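Local coordinates for protein arginyl-trna synthetase (Thermus thermophilus, PDB 1IQ0) that probably catalyses the ATP-dependent attachment of L-arginine to tRNA(Arg), releasing AMP and diphosphate, as a monomeric class I aminoacyl-tRNA synthetase, at residues 115-120 with 176-181; 157-162 with 182-187; 109-114 with 145-150. All coordinates share one frame; numbering follows the deposited sequence.

How the contacts relate
All three contacts lie in the class I catalytic domain, on one side of the chain's centre. Contact 3 joins the start of the loop between strand 104-108 and helix 120-138 to strand 141-149 of the mixed sheet. Contact 1 sets the later part of that loop on helix 176-189; the centres of contacts 1 and 3 are about 14 Å apart, and Leu-118 and Val-112 touch between them. Contact 2 packs the same helix on helix 154-165, the centres of contacts 1 and 2 being about 10 Å apart. Along the chain, contact 1 alternates with each of the others, whereas contact 3 closes before contact 2 opens. The loop, which carries the predicted 'HIGH' region, thus meets the sheet first and helix 176-189 farther on.

Contact 1 of 3, residues 115-120 with 176-181; sequences NKELHV and YDHFAG
Glu-117 and His-178 meet because each side chain bends at its root: Glu-117 CG sits between its own backbone N and carbonyl carbon (chi1 73°) and the chain folds again at chi2 (-77°), while His-178 CG lies beside its backbone N, which swings the imidazole back to the loop. The loop carries the predicted 'HIGH' region, a signature of class I synthetases, and here it rests on the first turns of helix 176-189. Glu-117 CB stands over one face of the His-178 ring, 3.7 Å from its centroid and 14° off the normal, a CH-pi contact. A glutamate suits the place because its aliphatic part can cover a ring while its carboxylate goes on to reach water: one water donates both to Glu-117 OE2 and to His-178 O. NE2 of the same ring has a weak hydrogen bond with Ser-404 OG.

Gly-181 lets the loop come close. Lys-116 CB lies 3.5 Å from Gly-181 CA, tight for two carbons; with no side chain, Gly-181 leaves room for Lys-116 CB and the Glu-117 carboxylate. Lys-116 CA also faces the carbonyl of Asp-177 in a CA-H...O contact, although that oxygen already accepts the helical bond from Gly-181 N. Asp-177 pairs through OD1 with Lys-175, in a salt bridge, and leaves OD2 beside Glu-117. There a second water bridges loop and helix, accepting from Leu-118 N at 3.2 Å and donating to Asp-177 OD2 at 2.7 Å.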
loop_
_atom_site.group_PDB
_atom_site.type_symbol
_atom_site.label_atom_id
_atom_site.label_comp_id
_atom_site.label_asym_id
_atom_site.label_seq_id
_atom_site.Cartn_x
_atom_site.Cartn_y
_atom_site.Cartn_z
ATOM N N ASN A 115 -8.381 3.622 21.765
ATOM C CA ASN A 115 -9.457 3.782 22.736
ATOM C C ASN A 115 -10.700 2.918 22.503
ATOM O O ASN A 115 -11.637 2.964 23.293
ATOM C CB ASN A 115 -9.860 5.258 22.776
ATOM C CG ASN A 115 -10.557 5.697 21.506
ATOM O OD1 ASN A 115 -10.181 5.281 20.404
ATOM N ND2 ASN A 115 -11.577 6.544 21.647
ATOM N N LYS A 116 -10.706 2.137 21.425
ATOM C CA LYS A 116 -11.837 1.260 21.094
ATOM C C LYS A 116 -11.509 0.420 19.855
ATOM O O LYS A 116 -10.471 0.623 19.227
ATOM C CB LYS A 116 -13.111 2.086 20.856
ATOM C CG LYS A 116 -13.062 3.043 19.663
ATOM C CD LYS A 116 -14.259 3.991 19.711
ATOM C CE LYS A 116 -14.674 4.492 18.332
ATOM N NZ LYS A 116 -13.618 5.252 17.635
ATOM N N GLU A 117 -12.390 -0.518 19.505
ATOM C CA GLU A 117 -12.159 -1.400 18.355
ATOM C C GLU A 117 -12.079 -0.648 17.033
ATOM O O GLU A 117 -12.699 0.394 16.866
ATOM C CB GLU A 117 -13.257 -2.476 18.265
ATOM C CG GLU A 117 -14.614 -1.966 17.783
ATOM C CD GLU A 117 -15.396 -1.213 18.855
ATOM O OE1 GLU A 117 -16.431 -0.603 18.510
ATOM O OE2 GLU A 117 -14.986 -1.233 20.038
ATOM N N LEU A 118 -11.319 -1.187 16.087
ATOM C CA LEU A 118 -11.176 -0.560 14.773
ATOM C C LEU A 118 -12.489 -0.631 13.998
ATOM O O LEU A 118 -13.272 -1.562 14.176
ATOM C CB LEU A 118 -10.089 -1.258 13.953
ATOM C CG LEU A 118 -8.759 -1.676 14.587
ATOM C CD1 LEU A 118 -7.737 -1.780 13.464
ATOM C CD2 LEU A 118 -8.277 -0.685 15.632
ATOM N N HIS A 119 -12.726 0.360 13.144
ATOM C CA HIS A 119 -13.934 0.408 12.334
ATOM C C HIS A 119 -13.572 0.373 10.843
ATOM O O HIS A 119 -12.405 0.516 10.482
ATOM C CB HIS A 119 -14.757 1.658 12.680
ATOM C CG HIS A 119 -14.077 2.952 12.356
ATOM N ND1 HIS A 119 -14.096 4.034 13.213
ATOM C CD2 HIS A 119 -13.384 3.352 11.263
ATOM C CE1 HIS A 119 -13.441 5.042 12.662
ATOM N NE2 HIS A 119 -12.999 4.654 11.478
ATOM N N VAL A 120 -14.571 0.193 9.984
ATOM C CA VAL A 120 -14.343 0.090 8.543
ATOM C C VAL A 120 -13.448 1.160 7.937
ATOM O O VAL A 120 -12.703 0.881 6.998
ATOM C CB VAL A 120 -15.676 0.071 7.758
ATOM C CG1 VAL A 120 -16.528 -1.098 8.221
ATOM C CG2 VAL A 120 -16.411 1.381 7.947
ATOM N N TYR A 176 -11.194 -7.235 24.490
ATOM C CA TYR A 176 -10.987 -6.030 25.276
ATOM C C TYR A 176 -11.290 -4.676 24.650
ATOM O O TYR A 176 -11.901 -3.830 25.308
ATOM C CB TYR A 176 -9.579 -6.024 25.873
ATOM C CG TYR A 176 -9.451 -5.085 27.055
ATOM C CD1 TYR A 176 -9.021 -3.770 26.886
ATOM C CD2 TYR A 176 -9.801 -5.504 28.345
ATOM C CE1 TYR A 176 -8.941 -2.895 27.965
ATOM C CE2 TYR A 176 -9.726 -4.638 29.429
ATOM C CZ TYR A 176 -9.297 -3.334 29.233
ATOM O OH TYR A 176 -9.225 -2.471 30.298
ATOM N N ASP A 177 -10.896 -4.451 23.398
ATOM C CA ASP A 177 -11.162 -3.152 22.809
ATOM C C ASP A 177 -12.634 -2.934 22.499
ATOM O O ASP A 177 -13.072 -1.790 22.338
ATOM C CB ASP A 177 -10.262 -2.893 21.582
ATOM C CG ASP A 177 -10.398 -3.942 20.494
ATOM O OD1 ASP A 177 -10.757 -5.102 20.797
ATOM O OD2 ASP A 177 -10.111 -3.593 19.329
ATOM N N HIS A 178 -13.403 -4.020 22.426
ATOM C CA HIS A 178 -14.843 -3.903 22.195
ATOM C C HIS A 178 -15.482 -3.486 23.521
ATOM O O HIS A 178 -16.434 -2.713 23.554
ATOM C CB HIS A 178 -15.446 -5.230 21.721
ATOM C CG HIS A 178 -15.304 -5.456 20.249
ATOM N ND1 HIS A 178 -14.135 -5.908 19.673
ATOM C CD2 HIS A 178 -16.170 -5.248 19.230
ATOM C CE1 HIS A 178 -14.289 -5.967 18.363
ATOM N NE2 HIS A 178 -15.514 -5.571 18.068
ATOM N N PHE A 179 -14.940 -4.021 24.608
ATOM C CA PHE A 179 -15.388 -3.700 25.959
ATOM C C PHE A 179 -15.141 -2.198 26.185
ATOM O O PHE A 179 -16.015 -1.480 26.679
ATOM C CB PHE A 179 -14.584 -4.544 26.958
ATOM C CG PHE A 179 -14.685 -4.082 28.381
ATOM C CD1 PHE A 179 -15.913 -4.052 29.038
ATOM C CD2 PHE A 179 -13.541 -3.710 29.080
ATOM C CE1 PHE A 179 -15.999 -3.661 30.369
ATOM C CE2 PHE A 179 -13.614 -3.316 30.414
ATOM C CZ PHE A 179 -14.849 -3.292 31.063
ATOM N N ALA A 180 -13.957 -1.724 25.792
ATOM C CA ALA A 180 -13.611 -0.309 25.940
ATOM C C ALA A 180 -14.519 0.546 25.066
ATOM O O ALA A 180 -14.981 1.609 25.486
ATOM C CB ALA A 180 -12.150 -0.075 25.553
ATOM N N GLY A 181 -14.776 0.079 23.846
ATOM C CA GLY A 181 -15.627 0.828 22.937
ATOM C C GLY A 181 -17.041 1.000 23.470
ATOM O O GLY A 181 -17.677 2.035 23.259
HETATM O O HOH W 1 -17.620 -1.867 21.447
HETATM O O HOH W 2 -10.405 -4.174 16.742
#

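Contact 2 of 3, residues 157-162 with 182-187; sequences AETLFA and RAYVRL
Ala-162 and Ala-183 bring the helices 154-165 and 176-189 together, their CB atoms 3.9 Å apart; the short segments cross at 91° with axes 8.1 Å apart, a closeness that small residues permit. The apolar packing continues at Leu-187. Its CG, anti to the backbone N (chi1 176°), sends the two methyls across to the other helix: CD1 meets the edge of the Phe-161 ring, 4.0 Å from CE2 and near the ring plane, while CD2 lies against Glu-158 CB and 3.5 Å from the Glu-158 backbone O.

Mixed contacts gather round Tyr-184. Thr-159 turns CG2 to the ring and comes within 3.3 Å of Tyr-184 CD1; its hydroxyl is bonded to Ala-156 O in its own helix. A tyrosine offers carbon for such packing and a polar end beyond it, and Tyr-184 OH bonds to Gln-155. Glu-158 OE1 approaches Tyr-184 CE1, its carboxylate plane turned 57° from the ring, and OE2 is bonded to Tyr-193.

Around this crossing, helix 197-208 packs on Phe-161 and helix 213-229 on Thr-159, where Asn-115 of the 'HIGH' loop also touches; helix 154-165 itself follows strand 141-149 of the catalytic sheet.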
loop_
_atom_site.group_PDB
_atom_site.type_symbol
_atom_site.label_atom_id
_atom_site.label_comp_id
_atom_site.label_asym_id
_atom_site.label_seq_id
_atom_site.Cartn_x
_atom_site.Cartn_y
_atom_site.Cartn_z
ATOM N N ALA A 157 -8.408 9.256 26.782
ATOM C CA ALA A 157 -8.799 9.719 28.107
ATOM C C ALA A 157 -10.292 9.475 28.312
ATOM O O ALA A 157 -10.715 9.053 29.382
ATOM C CB ALA A 157 -8.486 11.213 28.269
ATOM N N GLU A 158 -11.089 9.728 27.281
ATOM C CA GLU A 158 -12.524 9.536 27.414
ATOM C C GLU A 158 -12.914 8.102 27.698
ATOM O O GLU A 158 -13.795 7.864 28.521
ATOM C CB GLU A 158 -13.265 10.029 26.174
ATOM C CG GLU A 158 -13.128 11.511 25.946
ATOM C CD GLU A 158 -14.132 12.042 24.945
ATOM O OE1 GLU A 158 -14.347 11.394 23.899
ATOM O OE2 GLU A 158 -14.701 13.119 25.203
ATOM N N THR A 159 -12.269 7.137 27.044
ATOM C CA THR A 159 -12.655 5.758 27.302
ATOM C C THR A 159 -12.184 5.312 28.677
ATOM O O THR A 159 -12.922 4.635 29.387
ATOM C CB THR A 159 -12.126 4.768 26.230
ATOM O OG1 THR A 159 -10.718 4.579 26.391
ATOM C CG2 THR A 159 -12.404 5.293 24.852
ATOM N N LEU A 160 -10.966 5.686 29.058
ATOM C CA LEU A 160 -10.461 5.302 30.375
ATOM C C LEU A 160 -11.335 5.927 31.467
ATOM O O LEU A 160 -11.579 5.315 32.502
ATOM C CB LEU A 160 -9.002 5.733 30.545
ATOM C CG LEU A 160 -8.024 5.024 29.600
ATOM C CD1 LEU A 160 -6.581 5.437 29.914
ATOM C CD2 LEU A 160 -8.191 3.522 29.757
ATOM N N PHE A 161 -11.805 7.147 31.231
ATOM C CA PHE A 161 -12.674 7.806 32.194
ATOM C C PHE A 161 -14.001 7.040 32.279
ATOM O O PHE A 161 -14.485 6.738 33.373
ATOM C CB PHE A 161 -12.962 9.247 31.774
ATOM C CG PHE A 161 -14.077 9.883 32.554
ATOM C CD1 PHE A 161 -13.894 10.238 33.889
ATOM C CD2 PHE A 161 -15.327 10.074 31.971
ATOM C CE1 PHE A 161 -14.942 10.767 34.638
ATOM C CE2 PHE A 161 -16.383 10.604 32.709
ATOM C CZ PHE A 161 -16.189 10.952 34.048
ATOM N N ALA A 162 -14.578 6.729 31.117
ATOM C CA ALA A 162 -15.845 6.006 31.053
ATOM C C ALA A 162 -15.796 4.657 31.779
ATOM O O ALA A 162 -16.732 4.295 32.490
ATOM C CB ALA A 162 -16.254 5.797 29.597
ATOM N N ARG A 182 -17.545 -0.018 24.156
ATOM C CA ARG A 182 -18.890 0.047 24.718
ATOM C C ARG A 182 -18.935 1.184 25.755
ATOM O O ARG A 182 -19.866 1.995 25.771
ATOM C CB ARG A 182 -19.251 -1.304 25.352
ATOM C CG ARG A 182 -20.562 -1.889 24.835
ATOM C CD ARG A 182 -20.529 -3.417 24.666
ATOM N NE ARG A 182 -19.894 -4.119 25.779
ATOM C CZ ARG A 182 -20.227 -3.975 27.058
ATOM N NH1 ARG A 182 -21.202 -3.143 27.413
ATOM N NH2 ARG A 182 -19.583 -4.671 27.988
ATOM N N ALA A 183 -17.911 1.251 26.597
ATOM C CA ALA A 183 -17.820 2.294 27.609
ATOM C C ALA A 183 -17.756 3.654 26.915
ATOM O O ALA A 183 -18.442 4.595 27.308
ATOM C CB ALA A 183 -16.579 2.084 28.470
ATOM N N TYR A 184 -16.939 3.756 25.870
ATOM C CA TYR A 184 -16.822 5.015 25.148
ATOM C C TYR A 184 -18.193 5.413 24.613
ATOM O O TYR A 184 -18.600 6.567 24.728
ATOM C CB TYR A 184 -15.839 4.879 23.980
ATOM C CG TYR A 184 -15.682 6.138 23.148
ATOM C CD1 TYR A 184 -14.774 7.130 23.513
ATOM C CD2 TYR A 184 -16.442 6.335 21.992
ATOM C CE1 TYR A 184 -14.619 8.285 22.747
ATOM C CE2 TYR A 184 -16.295 7.493 21.219
ATOM C CZ TYR A 184 -15.379 8.459 21.609
ATOM O OH TYR A 184 -15.224 9.604 20.865
ATOM N N VAL A 185 -18.903 4.457 24.024
ATOM C CA VAL A 185 -20.227 4.736 23.475
ATOM C C VAL A 185 -21.227 5.160 24.550
ATOM O O VAL A 185 -22.047 6.043 24.312
ATOM C CB VAL A 185 -20.806 3.512 22.708
ATOM C CG1 VAL A 185 -22.289 3.750 22.374
ATOM C CG2 VAL A 185 -20.018 3.288 21.417
ATOM N N ARG A 186 -21.177 4.539 25.727
ATOM C CA ARG A 186 -22.114 4.932 26.770
ATOM C C ARG A 186 -21.848 6.382 27.174
ATOM O O ARG A 186 -22.780 7.176 27.308
ATOM C CB ARG A 186 -22.017 4.038 28.009
ATOM C CG ARG A 186 -23.343 4.024 28.760
ATOM C CD ARG A 186 -23.225 4.028 30.269
ATOM N NE ARG A 186 -22.932 2.713 30.817
ATOM C CZ ARG A 186 -23.238 2.348 32.058
ATOM N NH1 ARG A 186 -23.853 3.200 32.867
ATOM N NH2 ARG A 186 -22.921 1.136 32.495
ATOM N N LEU A 187 -20.574 6.724 27.349
ATOM C CA LEU A 187 -20.198 8.084 27.726
ATOM C C LEU A 187 -20.795 9.122 26.780
ATOM O O LEU A 187 -21.370 10.118 27.227
ATOM C CB LEU A 187 -18.671 8.243 27.745
ATOM C CG LEU A 187 -18.170 9.667 28.046
ATOM C CD1 LEU A 187 -18.583 10.064 29.457
ATOM C CD2 LEU A 187 -16.649 9.740 27.899
#

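Contact 3 of 3, residues 109-114 with 145-150; sequences HTSVNP and VLNYID
Ser-111 and Tyr-148 supply the clearest bond between the start of the 'HIGH' loop and strand 141-149: Tyr-148 N donates to Ser-111 OG at 2.9 Å, with 153° at the hydrogen. Ser-111 OG lies beside its own backbone N (chi1 -58°), and a serine, short and with a hydroxyl that can accept a hydrogen bond, can receive a strand N-H where the loop backbone no longer does so. The same hydroxyl has a weak hydrogen bond with Glu-108. Ser-111 CB sits at the edge of the Tyr-148 ring, whose hydroxyl is bonded to Glu-240.

Before this point the backbones still pair in the manner of neighbouring strands, though weakly, His-109 N giving to Leu-146 O at 3.3 Å. His-109 ND1 and Thr-110 OG1 are hydrogen-bonded at 2.8 Å, either being able to donate, with the hydroxyl lying in the plane of the ring at its edge; Thr-110 OG1 also bonds to Tyr-234. At the other end of the imidazole, Val-145, beta-branched and so suited to a strand, offers its CG1 methyl to NE2.

Farther on, water replaces direct pairing. One water gives to Tyr-148 O at 2.8 Å, accepts from Asp-150 N at 3.0 Å, and makes a weak bond to Val-112 O. Two others donate to Asp-150, one to O and one to OD2 (2.7 Å), each reaching Asn-113 OD1 only weakly. Pro-114, which has no N-H to satisfy, lays CG against Ile-149 CG2 at 4.0 Å.

Strand 141-149 runs parallel between strands 104-108 and 236-239 in the catalytic sheet; helix 120-138 packs against His-109, Thr-110, Val-112 and Val-145, and helix 213-229 against Thr-110, Val-112, Pro-114 and Asn-147.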
loop_
_atom_site.group_PDB
_atom_site.type_symbol
_atom_site.label_atom_id
_atom_site.label_comp_id
_atom_site.label_asym_id
_atom_site.label_seq_id
_atom_site.Cartn_x
_atom_site.Cartn_y
_atom_site.Cartn_z
ATOM N N HIS A 109 1.273 3.746 8.821
ATOM C CA HIS A 109 -0.127 3.473 8.548
ATOM C C HIS A 109 -0.789 2.900 9.793
ATOM O O HIS A 109 -0.101 2.593 10.773
ATOM C CB HIS A 109 -0.275 2.553 7.323
ATOM C CG HIS A 109 0.235 1.158 7.515
ATOM N ND1 HIS A 109 -0.362 0.260 8.373
ATOM C CD2 HIS A 109 1.210 0.470 6.870
ATOM C CE1 HIS A 109 0.216 -0.921 8.242
ATOM N NE2 HIS A 109 1.171 -0.822 7.337
ATOM N N THR A 110 -2.115 2.783 9.748
ATOM C CA THR A 110 -2.930 2.306 10.863
ATOM C C THR A 110 -2.979 3.492 11.833
ATOM O O THR A 110 -3.763 4.417 11.629
ATOM C CB THR A 110 -2.322 1.049 11.532
ATOM O OG1 THR A 110 -2.070 0.052 10.533
ATOM C CG2 THR A 110 -3.304 0.460 12.562
ATOM N N SER A 111 -2.137 3.489 12.864
ATOM C CA SER A 111 -2.086 4.611 13.804
ATOM C C SER A 111 -3.450 5.125 14.238
ATOM O O SER A 111 -3.745 6.304 14.078
ATOM C CB SER A 111 -1.321 5.780 13.174
ATOM O OG SER A 111 -0.010 5.400 12.812
ATOM N N VAL A 112 -4.280 4.259 14.797
ATOM C CA VAL A 112 -5.607 4.686 15.224
ATOM C C VAL A 112 -5.606 5.003 16.709
ATOM O O VAL A 112 -4.736 4.536 17.448
ATOM C CB VAL A 112 -6.660 3.580 14.970
ATOM C CG1 VAL A 112 -6.682 3.211 13.489
ATOM C CG2 VAL A 112 -6.339 2.356 15.808
ATOM N N ASN A 113 -6.569 5.812 17.145
ATOM C CA ASN A 113 -6.665 6.131 18.555
ATOM C C ASN A 113 -6.821 4.808 19.294
ATOM O O ASN A 113 -7.666 3.986 18.941
ATOM C CB ASN A 113 -7.864 7.043 18.820
ATOM C CG ASN A 113 -7.597 8.477 18.407
ATOM O OD1 ASN A 113 -6.528 9.015 18.675
ATOM N ND2 ASN A 113 -8.571 9.104 17.761
ATOM N N PRO A 114 -5.981 4.570 20.313
ATOM C CA PRO A 114 -6.068 3.316 21.071
ATOM C C PRO A 114 -7.133 3.399 22.163
ATOM O O PRO A 114 -6.830 3.236 23.338
ATOM C CB PRO A 114 -4.661 3.165 21.637
ATOM C CG PRO A 114 -4.268 4.606 21.912
ATOM C CD PRO A 114 -4.778 5.342 20.682
ATOM N N VAL A 145 7.927 -0.284 8.600
ATOM C CA VAL A 145 6.550 0.119 8.857
ATOM C C VAL A 145 6.400 0.603 10.301
ATOM O O VAL A 145 6.726 -0.107 11.254
ATOM C CB VAL A 145 5.584 -1.063 8.588
ATOM C CG1 VAL A 145 4.173 -0.724 9.065
ATOM C CG2 VAL A 145 5.567 -1.375 7.096
ATOM N N LEU A 146 5.905 1.822 10.452
ATOM C CA LEU A 146 5.724 2.407 11.771
ATOM C C LEU A 146 4.249 2.604 12.085
ATOM O O LEU A 146 3.475 3.004 11.218
ATOM C CB LEU A 146 6.449 3.757 11.837
ATOM C CG LEU A 146 6.385 4.594 13.123
ATOM C CD1 LEU A 146 7.527 5.593 13.116
ATOM C CD2 LEU A 146 5.038 5.322 13.232
ATOM N N ASN A 147 3.869 2.308 13.326
ATOM C CA ASN A 147 2.494 2.493 13.781
ATOM C C ASN A 147 2.557 3.491 14.949
ATOM O O ASN A 147 3.148 3.200 15.988
ATOM C CB ASN A 147 1.903 1.152 14.232
ATOM C CG ASN A 147 0.416 1.240 14.563
ATOM O OD1 ASN A 147 -0.242 0.220 14.793
ATOM N ND2 ASN A 147 -0.118 2.454 14.591
ATOM N N TYR A 148 1.973 4.674 14.756
ATOM C CA TYR A 148 1.981 5.733 15.768
ATOM C C TYR A 148 0.855 5.542 16.773
ATOM O O TYR A 148 -0.305 5.446 16.392
ATOM C CB TYR A 148 1.845 7.105 15.095
ATOM C CG TYR A 148 1.522 8.243 16.044
ATOM C CD1 TYR A 148 2.436 8.644 17.022
ATOM C CD2 TYR A 148 0.291 8.900 15.978
ATOM C CE1 TYR A 148 2.134 9.675 17.915
ATOM C CE2 TYR A 148 -0.025 9.932 16.863
ATOM C CZ TYR A 148 0.905 10.314 17.831
ATOM O OH TYR A 148 0.612 11.341 18.694
ATOM N N ILE A 149 1.206 5.500 18.056
ATOM C CA ILE A 149 0.225 5.291 19.117
ATOM C C ILE A 149 0.018 6.572 19.937
ATOM O O ILE A 149 0.886 6.973 20.708
ATOM C CB ILE A 149 0.686 4.143 20.066
ATOM C CG1 ILE A 149 1.180 2.938 19.248
ATOM C CG2 ILE A 149 -0.464 3.717 20.975
ATOM C CD1 ILE A 149 0.117 2.293 18.337
ATOM N N ASP A 150 -1.133 7.214 19.758
ATOM C CA ASP A 150 -1.448 8.447 20.481
ATOM C C ASP A 150 -2.001 8.069 21.861
ATOM O O ASP A 150 -3.203 8.133 22.105
ATOM C CB ASP A 150 -2.485 9.266 19.694
ATOM C CG ASP A 150 -2.700 10.668 20.280
ATOM O OD1 ASP A 150 -2.149 10.955 21.352
ATOM O OD2 ASP A 150 -3.426 11.485 19.671
HETATM O O HOH W 3 -2.699 6.490 17.339
HETATM O O HOH W 4 -6.053 8.886 21.955
HETATM O O HOH W 5 -4.501 11.220 17.155
#